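Local coordinates for protein mitomycin biosynthesis 6-O-methyltransferase (Streptomyces lavendulae, PDB 3GWZ) that methylates the 6-hydroxyl of 6-demethylmitomycins A and B with S-adenosyl-L-methionine, giving the quinone methoxy group of mitomycins A and B, at residues Ala54-Ala58 with Leu91-Leu95; Gly153-Phe157 with Leu326-Gly330; Ala195-Ser201 with Ala219-Phe224. All coordinates share one frame; numbering follows the deposited sequence.

In the fold
The three contacts lie far apart and share no helix or strand. Contact 1 is wholly buried and purely aliphatic, joining two helices of the dimerisation region beside the second subunit. Contacts 2 and 3 both belong to the methyltransferase region, contact 3 nested within the chain loop that contact 2 closes, yet they lie on opposite sides of the centre of the chain. Contact 2, partly buried, is backbone-mediated: N-H groups bond to V327 O and water bridges two carbonyls, with apolar side chains packed around them; its L326 also reaches the second subunit. Contact 3, likewise partly buried, is aromatic, packs a helix end and its following loop on another helix end, and touches no other chain.

Contact 1 of 3, residues Ala54-Ala58 with Leu91-Leu95; sequences AIHVA and LLRLL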
ATOM      1  N   ALA A  54       5.810  14.438  17.487  1.00 12.39           N
ATOM      2  CA  ALA A  54       5.467  13.031  17.705  1.00  9.77           C
ATOM      3  C   ALA A  54       4.893  12.416  16.420  1.00 14.52           C
ATOM      4  O   ALA A  54       5.178  11.263  16.089  1.00 13.74           O
ATOM      5  CB  ALA A  54       4.482  12.891  18.872  1.00 11.79           C
ATOM      6  N   ILE A  55       4.096  13.191  15.694  1.00 11.20           N
ATOM      7  CA  ILE A  55       3.590  12.732  14.401  1.00 12.92           C
ATOM      8  C   ILE A  55       4.749  12.543  13.419  1.00 11.90           C
ATOM      9  O   ILE A  55       4.792  11.562  12.671  1.00 12.57           O
ATOM     10  CB  ILE A  55       2.523  13.691  13.830  1.00 12.99           C
ATOM     11  CG1 ILE A  55       1.209  13.535  14.618  1.00 15.44           C
ATOM     12  CG2 ILE A  55       2.311  13.429  12.334  1.00 13.37           C
ATOM     13  CD1 ILE A  55       0.048  14.335  14.072  1.00 15.29           C
ATOM     14  N   HIS A  56       5.709  13.466  13.429  1.00 11.67           N
ATOM     15  CA  HIS A  56       6.850  13.340  12.526  1.00 10.72           C
ATOM     16  C   HIS A  56       7.575  12.022  12.762  1.00 14.22           C
ATOM     17  O   HIS A  56       7.922  11.313  11.817  1.00 13.70           O
ATOM     18  CB  HIS A  56       7.812  14.523  12.688  1.00 12.40           C
ATOM     19  CG  HIS A  56       7.186  15.845  12.362  1.00 11.77           C
ATOM     20  ND1 HIS A  56       7.606  17.032  12.923  1.00 12.48           N
ATOM     21  CD2 HIS A  56       6.142  16.160  11.557  1.00 14.36           C
ATOM     22  CE1 HIS A  56       6.861  18.022  12.467  1.00 11.26           C
ATOM     23  NE2 HIS A  56       5.959  17.519  11.641  1.00 13.47           N
ATOM     24  N   VAL A  57       7.792  11.693  14.028  1.00 13.47           N
ATOM     25  CA  VAL A  57       8.506  10.472  14.369  1.00 13.70           C
ATOM     26  C   VAL A  57       7.686   9.245  13.992  1.00 15.49           C
ATOM     27  O   VAL A  57       8.240   8.264  13.498  1.00 16.09           O
ATOM     28  CB  VAL A  57       8.905  10.420  15.855  1.00 15.49           C
ATOM     29  CG1 VAL A  57       9.502   9.059  16.196  1.00 20.71           C
ATOM     30  CG2 VAL A  57       9.907  11.523  16.155  1.00 15.56           C
ATOM     31  N   ALA A  58       6.372   9.300  14.208  1.00 11.96           N
ATOM     32  CA  ALA A  58       5.511   8.181  13.801  1.00 18.63           C
ATOM     33  C   ALA A  58       5.576   7.911  12.288  1.00 19.01           C
ATOM     34  O   ALA A  58       5.582   6.754  11.852  1.00 16.94           O
ATOM     35  CB  ALA A  58       4.061   8.409  14.252  1.00 17.32           C
ATOM     36  N   LEU A  91       5.330   7.034  23.346  1.00 14.53           N
ATOM     37  CA  LEU A  91       4.943   7.861  22.194  1.00 13.91           C
ATOM     38  C   LEU A  91       3.537   7.526  21.712  1.00 11.70           C
ATOM     39  O   LEU A  91       2.734   8.411  21.444  1.00 13.91           O
ATOM     40  CB  LEU A  91       5.914   7.686  21.026  1.00 10.76           C
ATOM     41  CG  LEU A  91       5.745   8.751  19.927  1.00 15.06           C
ATOM     42  CD1 LEU A  91       6.503  10.014  20.306  1.00 20.41           C
ATOM     43  CD2 LEU A  91       6.229   8.242  18.575  1.00 19.10           C
ATOM     44  N   LEU A  92       3.249   6.236  21.582  1.00 14.79           N
ATOM     45  CA  LEU A  92       1.940   5.802  21.110  1.00 11.59           C
ATOM     46  C   LEU A  92       0.811   6.143  22.089  1.00 11.05           C
ATOM     47  O   LEU A  92      -0.278   6.522  21.664  1.00 14.39           O
ATOM     48  CB  LEU A  92       1.960   4.305  20.786  1.00 12.56           C
ATOM     49  CG  LEU A  92       2.796   3.923  19.552  1.00 18.77           C
ATOM     50  CD1 LEU A  92       2.926   2.421  19.401  1.00 20.75           C
ATOM     51  CD2 LEU A  92       2.197   4.530  18.286  1.00 21.64           C
ATOM     52  N   ARG A  93       1.070   6.001  23.388  0.52 14.59           N
ATOM     53  CA  ARG A  93       0.087   6.392  24.399  0.52 12.81           C
ATOM     54  C   ARG A  93      -0.251   7.865  24.259  0.52 12.25           C
ATOM     55  O   ARG A  93      -1.414   8.249  24.279  0.52 12.90           O
ATOM     56  CB  ARG A  93       0.619   6.159  25.815  0.52 15.76           C
ATOM     57  CG  ARG A  93       0.712   4.722  26.252  0.52 20.60           C
ATOM     58  CD  ARG A  93       0.761   4.649  27.776  0.52 26.93           C
ATOM     59  NE  ARG A  93       1.425   5.812  28.364  0.52 22.82           N
ATOM     60  CZ  ARG A  93       2.702   5.833  28.734  0.52 25.83           C
ATOM     61  NH1 ARG A  93       3.456   4.745  28.579  0.52 27.86           N
ATOM     62  NH2 ARG A  93       3.225   6.929  29.265  0.52 11.19           N
ATOM     63  N   LEU A  94       0.782   8.690  24.131  1.00 12.82           N
ATOM     64  CA  LEU A  94       0.589  10.128  24.001  1.00 10.67           C
ATOM     65  C   LEU A  94      -0.212  10.467  22.756  1.00 10.10           C
ATOM     66  O   LEU A  94      -1.172  11.234  22.812  1.00 10.95           O
ATOM     67  CB  LEU A  94       1.934  10.856  23.975  1.00 14.72           C
ATOM     68  CG  LEU A  94       1.883  12.342  23.623  1.00 13.49           C
ATOM     69  CD1 LEU A  94       1.132  13.158  24.688  1.00 12.08           C
ATOM     70  CD2 LEU A  94       3.307  12.850  23.476  1.00 16.68           C
ATOM     71  N   LEU A  95       0.189   9.905  21.623  1.00 12.36           N
ATOM     72  CA  LEU A  95      -0.504  10.183  20.379  1.00 14.39           C
ATOM     73  C   LEU A  95      -1.979   9.789  20.473  1.00 13.56           C
ATOM     74  O   LEU A  95      -2.856  10.548  20.075  1.00 11.18           O
ATOM     75  CB  LEU A  95       0.187   9.466  19.214  1.00 14.93           C
ATOM     76  CG  LEU A  95       1.485  10.128  18.722  1.00 13.76           C
ATOM     77  CD1 LEU A  95       2.226   9.193  17.778  1.00 16.80           C
ATOM     78  CD2 LEU A  95       1.198  11.469  18.031  1.00 14.30           C
TER
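A54 on helix 32-61 puts its methyl between two leucines of helix 85-97: its CB lies 3.8 Å from L91 CD1 and 3.7 Å from L95 CD2. The leucines sit one turn apart, and each splits its two methyls over different neighbours. L91 sends CD1 to A54 and CD2 to V57, where CG1 waits at 4.1 Å; its CG is swung anti to the backbone N (chi1 -167°), which carries both methyls out toward the other helix. L95 takes the other choice, CG anti to the carbonyl carbon (chi1 -77°), and its fork straddles the helix surface: CD2 touches A54 CB and also I55 CG1 at 4.0 Å, while CD1 reaches A58 CB, 4.1 Å away. I55 and V57 meet their leucines at a slant, flanking the alanine pair. No hydrogen bond links the segments, and every residue that touches is buried. With alanines facing leucines, the segment axes still stand 10.7 Å apart, their directions 125° from one another. Beyond the pair, I55 also packs on I45 of the second subunit and V57 on T147 of that subunit, while H56 is bonded through NE2 to Q134. Such an aliphatic helix-helix interface, with both helices also reaching the partner chain, belongs to the N-terminal helical dimerisation domain of the COMT-like O-methyltransferases.

Contact 2 of 3, residues Gly153-Phe157 with Leu326-Gly330; sequences GEASF and LVLVG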
ATOM      1  N   GLY A 153      13.527  39.501   7.532  1.00 11.77           N
ATOM      2  CA  GLY A 153      12.664  39.271   6.382  1.00 12.06           C
ATOM      3  C   GLY A 153      13.244  38.247   5.414  1.00 11.62           C
ATOM      4  O   GLY A 153      12.727  38.062   4.307  1.00 13.85           O
ATOM      5  N   GLU A 154      14.317  37.575   5.822  1.00 10.59           N
ATOM      6  CA  GLU A 154      14.984  36.594   4.960  1.00 11.32           C
ATOM      7  C   GLU A 154      14.849  35.169   5.506  1.00 12.16           C
ATOM      8  O   GLU A 154      14.497  34.979   6.668  1.00 11.04           O
ATOM      9  CB  GLU A 154      16.466  36.942   4.779  1.00 11.94           C
ATOM     10  CG  GLU A 154      16.703  38.297   4.093  1.00 14.55           C
ATOM     11  CD  GLU A 154      18.160  38.517   3.680  1.00 26.69           C
ATOM     12  OE1 GLU A 154      18.977  37.571   3.755  1.00 39.44           O
ATOM     13  OE2 GLU A 154      18.493  39.645   3.280  1.00 31.04           O
ATOM     14  N   ALA A 155      15.144  34.182   4.663  1.00  9.33           N
ATOM     15  CA  ALA A 155      15.114  32.779   5.070  1.00 10.53           C
ATOM     16  C   ALA A 155      16.013  32.504   6.271  1.00 14.39           C
ATOM     17  O   ALA A 155      17.123  33.021   6.346  1.00 12.38           O
ATOM     18  CB  ALA A 155      15.515  31.879   3.905  1.00 11.28           C
ATOM     19  N   SER A 156      15.537  31.678   7.197  1.00 12.58           N
ATOM     20  CA  SER A 156      16.371  31.215   8.299  1.00 11.80           C
ATOM     21  C   SER A 156      17.071  29.919   7.898  1.00 14.70           C
ATOM     22  O   SER A 156      18.004  29.482   8.560  1.00 12.36           O
ATOM     23  CB  SER A 156      15.538  31.001   9.564  1.00 14.74           C
ATOM     24  OG  SER A 156      14.521  30.026   9.355  1.00 12.23           O
ATOM     25  N   PHE A 157      16.630  29.322   6.791  1.00 13.01           N
ATOM     26  CA  PHE A 157      17.116  28.010   6.384  1.00 12.36           C
ATOM     27  C   PHE A 157      18.639  28.005   6.295  1.00 14.31           C
ATOM     28  O   PHE A 157      19.311  27.065   6.725  1.00 13.97           O
ATOM     29  CB  PHE A 157      16.502  27.620   5.023  1.00 10.94           C
ATOM     30  CG  PHE A 157      16.639  26.165   4.693  1.00 12.11           C
ATOM     31  CD1 PHE A 157      15.612  25.271   4.991  1.00  9.77           C
ATOM     32  CD2 PHE A 157      17.792  25.681   4.084  1.00 11.72           C
ATOM     33  CE1 PHE A 157      15.743  23.912   4.705  1.00  9.27           C
ATOM     34  CE2 PHE A 157      17.925  24.320   3.775  1.00 10.90           C
ATOM     35  CZ  PHE A 157      16.897  23.439   4.087  1.00 13.27           C
ATOM     36  N   LEU A 326       8.562  32.270   4.493  1.00 11.02           N
ATOM     37  CA  LEU A 326       9.575  33.149   5.078  1.00 12.47           C
ATOM     38  C   LEU A 326      10.770  32.329   5.542  1.00 13.14           C
ATOM     39  O   LEU A 326      11.920  32.598   5.195  1.00 11.32           O
ATOM     40  CB  LEU A 326       8.976  33.918   6.255  1.00 12.03           C
ATOM     41  CG  LEU A 326       9.970  34.596   7.204  1.00 14.64           C
ATOM     42  CD1 LEU A 326      10.632  35.763   6.508  1.00 12.58           C
ATOM     43  CD2 LEU A 326       9.258  35.054   8.477  1.00 13.49           C
ATOM     44  N   VAL A 327      10.480  31.304   6.328  1.00 13.46           N
ATOM     45  CA  VAL A 327      11.513  30.470   6.911  1.00 10.20           C
ATOM     46  C   VAL A 327      12.353  29.721   5.867  1.00 13.07           C
ATOM     47  O   VAL A 327      13.585  29.712   5.944  1.00 13.14           O
ATOM     48  CB  VAL A 327      10.859  29.496   7.922  1.00 13.36           C
ATOM     49  CG1 VAL A 327      11.763  28.328   8.235  1.00 17.88           C
ATOM     50  CG2 VAL A 327      10.487  30.269   9.171  1.00 11.04           C
ATOM     51  N   LEU A 328      11.702  29.117   4.879  1.00  9.52           N
ATOM     52  CA  LEU A 328      12.412  28.254   3.944  1.00 11.67           C
ATOM     53  C   LEU A 328      13.189  29.030   2.878  1.00 11.10           C
ATOM     54  O   LEU A 328      14.348  28.733   2.613  1.00 11.10           O
ATOM     55  CB  LEU A 328      11.451  27.282   3.251  1.00  8.02           C
ATOM     56  CG  LEU A 328      10.766  26.242   4.141  1.00  9.06           C
ATOM     57  CD1 LEU A 328       9.896  25.334   3.287  1.00 14.35           C
ATOM     58  CD2 LEU A 328      11.803  25.430   4.898  1.00 11.14           C
ATOM     59  N   VAL A 329      12.534  29.999   2.255  1.00 11.30           N
ATOM     60  CA  VAL A 329      13.120  30.683   1.101  1.00 12.42           C
ATOM     61  C   VAL A 329      12.998  32.202   1.156  1.00 10.77           C
ATOM     62  O   VAL A 329      13.294  32.893   0.174  1.00 14.07           O
ATOM     63  CB  VAL A 329      12.496  30.172  -0.237  1.00 11.97           C
ATOM     64  CG1 VAL A 329      12.824  28.697  -0.459  1.00 10.56           C
ATOM     65  CG2 VAL A 329      10.987  30.409  -0.262  1.00 12.75           C
ATOM     66  N   GLY A 330      12.575  32.730   2.298  1.00  9.51           N
ATOM     67  CA  GLY A 330      12.390  34.160   2.435  1.00 10.36           C
ATOM     68  C   GLY A 330      11.281  34.715   1.561  1.00 13.66           C
ATOM     69  O   GLY A 330      11.286  35.894   1.202  1.00 14.45           O
TER
HETATM   70  O   HOH W   1       9.897  37.635   3.313  1.00 22.21           O
HETATM   71  O   HOH W   2      13.127  37.874   1.535  1.00 25.53           O
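This is a backbone-mediated contact in which the loop between helices 146-152 and 157-161 runs across the C-terminal end of helix 316-329. V327 O accepts from two successive amides: F157 N, 3.2 Å away, lies nearly on the extension of the C=O bond, but its N-H is bent (137°), and the bond from S156 N at 3.0 Å is weak and bent as well (132°). Next to it, A155 CA lies 3.2 Å from L326 O, a CA-H...O contact on a carbonyl that already takes the helical bond from G330 N. A155 CB rests 3.5 Å from G330 N. Here the backbones come very close, and G330, with positive phi, presents no side chain to the loop. G153, also at positive phi just past its helix, is tied to G330 by water 2, which donates to G330 O at 2.7 Å and also to G153 O. S156 OG sits 3.4 Å from V327 CG1, though its hydrogen bond goes to A142 O. The F157 ring meets L328 CD2 obliquely through CD1 at 3.8 Å. L326 CD1 packs on the G153 carbonyl group. The V329 side chain is about 7 Å from that of H279, the probable proton acceptor. Loop and helix end lie among helices 137-144, 146-152 and 165-171, touched by F157 and V327, by L326, and by V329 respectively.

Contact 3 of 3, residues Ala195-Ser201 with Ala219-Phe224; sequences AAAYDFS and AVLDAF
On the Rossmann-like methyltransferase domain, the end of helix 173-197 and the loop after it pack on the end of helix 215-223 and on F224, which follows directly. The F200 ring is sandwiched: V220 CG1 sits over the centre of one face, 3.8 Å from the centroid, and Y198 CD2 lies over the opposite face. F200 also turns its edge to the face of F224 in an offset edge-to-face pair, centroids 5.3 Å apart and planes at 66°. Its CB stands almost squarely over the F224 ring, 3.6 Å from that centroid, a CH-pi contact. With CG anti to the carbonyl carbon (chi1 -66°), F224 extends beneath the 198-201 turn, where its CZ comes 3.4 Å from F200 N. At the F224 edge lies A195 O, 3.6 Å from CE2. A195 CB packs on the other helix, 4.1 Å from A223 CB. An Asx turn shapes the loop: D199 OD1 accepts S201 N at 3.0 Å and also S201 OG, both from the same face of the carboxylate. Y198 and F200 rest on L304 of strand 302-308, and Y198 OH binds E365. Helices laid side by side against a central sheet, as here, are characteristic of the class I methyltransferase fold.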
ATOM      1  N   ALA A 195      -7.431  23.383 -14.626  1.00 21.40           N
ATOM      2  CA  ALA A 195      -7.845  22.931 -15.952  1.00 26.83           C
ATOM      3  C   ALA A 195      -9.352  23.101 -16.156  1.00 26.68           C
ATOM      4  O   ALA A 195      -9.829  23.201 -17.282  1.00 31.68           O
ATOM      5  CB  ALA A 195      -7.433  21.464 -16.165  1.00 24.48           C
ATOM      6  N   ALA A 196     -10.097  23.137 -15.060  1.00 24.46           N
ATOM      7  CA  ALA A 196     -11.544  23.248 -15.136  1.00 30.36           C
ATOM      8  C   ALA A 196     -11.994  24.699 -15.008  1.00 33.30           C
ATOM      9  O   ALA A 196     -13.112  25.043 -15.386  1.00 32.45           O
ATOM     10  CB  ALA A 196     -12.197  22.386 -14.061  1.00 26.37           C
ATOM     11  N   ALA A 197     -11.117  25.548 -14.480  1.00 28.51           N
ATOM     12  CA  ALA A 197     -11.491  26.928 -14.168  1.00 30.24           C
ATOM     13  C   ALA A 197     -11.078  27.936 -15.235  1.00 27.78           C
ATOM     14  O   ALA A 197     -11.502  29.091 -15.203  1.00 36.15           O
ATOM     15  CB  ALA A 197     -10.926  27.338 -12.808  1.00 29.76           C
ATOM     16  N   TYR A 198     -10.256  27.509 -16.181  1.00 27.67           N
ATOM     17  CA  TYR A 198      -9.781  28.419 -17.213  1.00 25.03           C
ATOM     18  C   TYR A 198      -9.951  27.805 -18.591  1.00 29.93           C
ATOM     19  O   TYR A 198      -9.559  26.660 -18.825  1.00 26.20           O
ATOM     20  CB  TYR A 198      -8.308  28.788 -16.989  1.00 21.67           C
ATOM     21  CG  TYR A 198      -7.817  29.895 -17.896  1.00 22.51           C
ATOM     22  CD1 TYR A 198      -7.977  31.231 -17.542  1.00 19.92           C
ATOM     23  CD2 TYR A 198      -7.191  29.604 -19.101  1.00 21.90           C
ATOM     24  CE1 TYR A 198      -7.538  32.244 -18.364  1.00 26.13           C
ATOM     25  CE2 TYR A 198      -6.749  30.605 -19.929  1.00 19.29           C
ATOM     26  CZ  TYR A 198      -6.924  31.929 -19.559  1.00 26.80           C
ATOM     27  OH  TYR A 198      -6.476  32.940 -20.380  1.00 23.94           O
ATOM     28  N   ASP A 199     -10.527  28.582 -19.503  1.00 30.71           N
ATOM     29  CA  ASP A 199     -10.762  28.127 -20.866  1.00 33.20           C
ATOM     30  C   ASP A 199      -9.511  28.259 -21.730  1.00 23.61           C
ATOM     31  O   ASP A 199      -9.207  29.338 -22.233  1.00 27.27           O
ATOM     32  CB  ASP A 199     -11.917  28.917 -21.484  1.00 31.64           C
ATOM     33  CG  ASP A 199     -12.403  28.315 -22.791  1.00 39.69           C
ATOM     34  OD1 ASP A 199     -11.721  27.412 -23.324  1.00 36.41           O
ATOM     35  OD2 ASP A 199     -13.471  28.747 -23.283  1.00 46.51           O
ATOM     36  N   PHE A 200      -8.798  27.151 -21.910  1.00 24.89           N
ATOM     37  CA  PHE A 200      -7.565  27.139 -22.697  1.00 22.87           C
ATOM     38  C   PHE A 200      -7.826  26.832 -24.172  1.00 27.22           C
ATOM     39  O   PHE A 200      -6.878  26.651 -24.938  1.00 25.60           O
ATOM     40  CB  PHE A 200      -6.588  26.077 -22.164  1.00 23.55           C
ATOM     41  CG  PHE A 200      -6.034  26.369 -20.784  1.00 18.27           C
ATOM     42  CD1 PHE A 200      -4.851  27.072 -20.636  1.00 20.50           C
ATOM     43  CD2 PHE A 200      -6.682  25.914 -19.651  1.00 16.26           C
ATOM     44  CE1 PHE A 200      -4.330  27.342 -19.374  1.00 21.08           C
ATOM     45  CE2 PHE A 200      -6.171  26.172 -18.388  1.00 20.03           C
ATOM     46  CZ  PHE A 200      -4.988  26.891 -18.255  1.00 18.75           C
ATOM     47  N   SER A 201      -9.098  26.750 -24.569  1.00 27.16           N
ATOM     48  CA  SER A 201      -9.446  26.250 -25.908  1.00 28.76           C
ATOM     49  C   SER A 201      -8.871  27.079 -27.060  1.00 29.78           C
ATOM     50  O   SER A 201      -8.739  26.590 -28.185  1.00 34.56           O
ATOM     51  CB  SER A 201     -10.963  26.118 -26.067  1.00 30.61           C
ATOM     52  OG  SER A 201     -11.586  27.387 -25.980  1.00 33.36           O
ATOM     53  N   ALA A 219      -2.517  17.980 -16.460  1.00 16.58           N
ATOM     54  CA  ALA A 219      -3.960  18.167 -16.333  1.00 18.03           C
ATOM     55  C   ALA A 219      -4.519  19.042 -17.456  1.00 18.54           C
ATOM     56  O   ALA A 219      -5.551  18.727 -18.053  1.00 21.25           O
ATOM     57  CB  ALA A 219      -4.292  18.773 -14.985  1.00 14.96           C
ATOM     58  N   VAL A 220      -3.833  20.144 -17.734  1.00 14.13           N
ATOM     59  CA  VAL A 220      -4.251  21.056 -18.793  1.00 16.51           C
ATOM     60  C   VAL A 220      -4.166  20.396 -20.178  1.00 19.82           C
ATOM     61  O   VAL A 220      -5.074  20.545 -20.995  1.00 18.05           O
ATOM     62  CB  VAL A 220      -3.456  22.388 -18.752  1.00 19.86           C
ATOM     63  CG1 VAL A 220      -3.826  23.280 -19.931  1.00 17.61           C
ATOM     64  CG2 VAL A 220      -3.729  23.116 -17.451  1.00 16.61           C
ATOM     65  N   LEU A 221      -3.092  19.653 -20.433  1.00 17.04           N
ATOM     66  CA  LEU A 221      -2.953  18.952 -21.701  1.00 16.98           C
ATOM     67  C   LEU A 221      -4.049  17.899 -21.862  1.00 21.07           C
ATOM     68  O   LEU A 221      -4.670  17.801 -22.919  1.00 21.01           O
ATOM     69  CB  LEU A 221      -1.570  18.315 -21.846  1.00 14.64           C
ATOM     70  CG  LEU A 221      -0.390  19.289 -21.934  1.00 18.35           C
ATOM     71  CD1 LEU A 221       0.912  18.530 -21.912  1.00 20.32           C
ATOM     72  CD2 LEU A 221      -0.482  20.178 -23.185  1.00 18.78           C
ATOM     73  N   ASP A 222      -4.295  17.119 -20.814  1.00 17.02           N
ATOM     74  CA  ASP A 222      -5.350  16.113 -20.872  1.00 20.40           C
ATOM     75  C   ASP A 222      -6.687  16.762 -21.219  1.00 24.84           C
ATOM     76  O   ASP A 222      -7.457  16.229 -22.019  1.00 24.08           O
ATOM     77  CB  ASP A 222      -5.468  15.357 -19.544  1.00 22.60           C
ATOM     78  CG  ASP A 222      -4.383  14.313 -19.363  1.00 24.80           C
ATOM     79  OD1 ASP A 222      -3.761  13.914 -20.369  1.00 26.13           O
ATOM     80  OD2 ASP A 222      -4.149  13.894 -18.211  1.00 27.51           O
ATOM     81  N   ALA A 223      -6.950  17.923 -20.629  1.00 18.43           N
ATOM     82  CA  ALA A 223      -8.251  18.571 -20.753  1.00 19.43           C
ATOM     83  C   ALA A 223      -8.432  19.305 -22.071  1.00 24.88           C
ATOM     84  O   ALA A 223      -9.561  19.576 -22.484  1.00 20.63           O
ATOM     85  CB  ALA A 223      -8.478  19.530 -19.593  1.00 22.03           C
ATOM     86  N   PHE A 224      -7.323  19.650 -22.713  1.00 21.57           N
ATOM     87  CA  PHE A 224      -7.358  20.421 -23.954  1.00 22.81           C
ATOM     88  C   PHE A 224      -6.476  19.775 -25.008  1.00 23.44           C
ATOM     89  O   PHE A 224      -5.329  20.174 -25.197  1.00 23.82           O
ATOM     90  CB  PHE A 224      -6.944  21.874 -23.701  1.00 23.29           C
ATOM     91  CG  PHE A 224      -7.911  22.622 -22.835  1.00 21.27           C
ATOM     92  CD1 PHE A 224      -8.982  23.305 -23.399  1.00 22.70           C
ATOM     93  CD2 PHE A 224      -7.782  22.603 -21.455  1.00 18.71           C
ATOM     94  CE1 PHE A 224      -9.891  23.977 -22.604  1.00 26.49           C
ATOM     95  CE2 PHE A 224      -8.694  23.275 -20.646  1.00 24.36           C
ATOM     96  CZ  PHE A 224      -9.749  23.963 -21.221  1.00 27.41           C
TER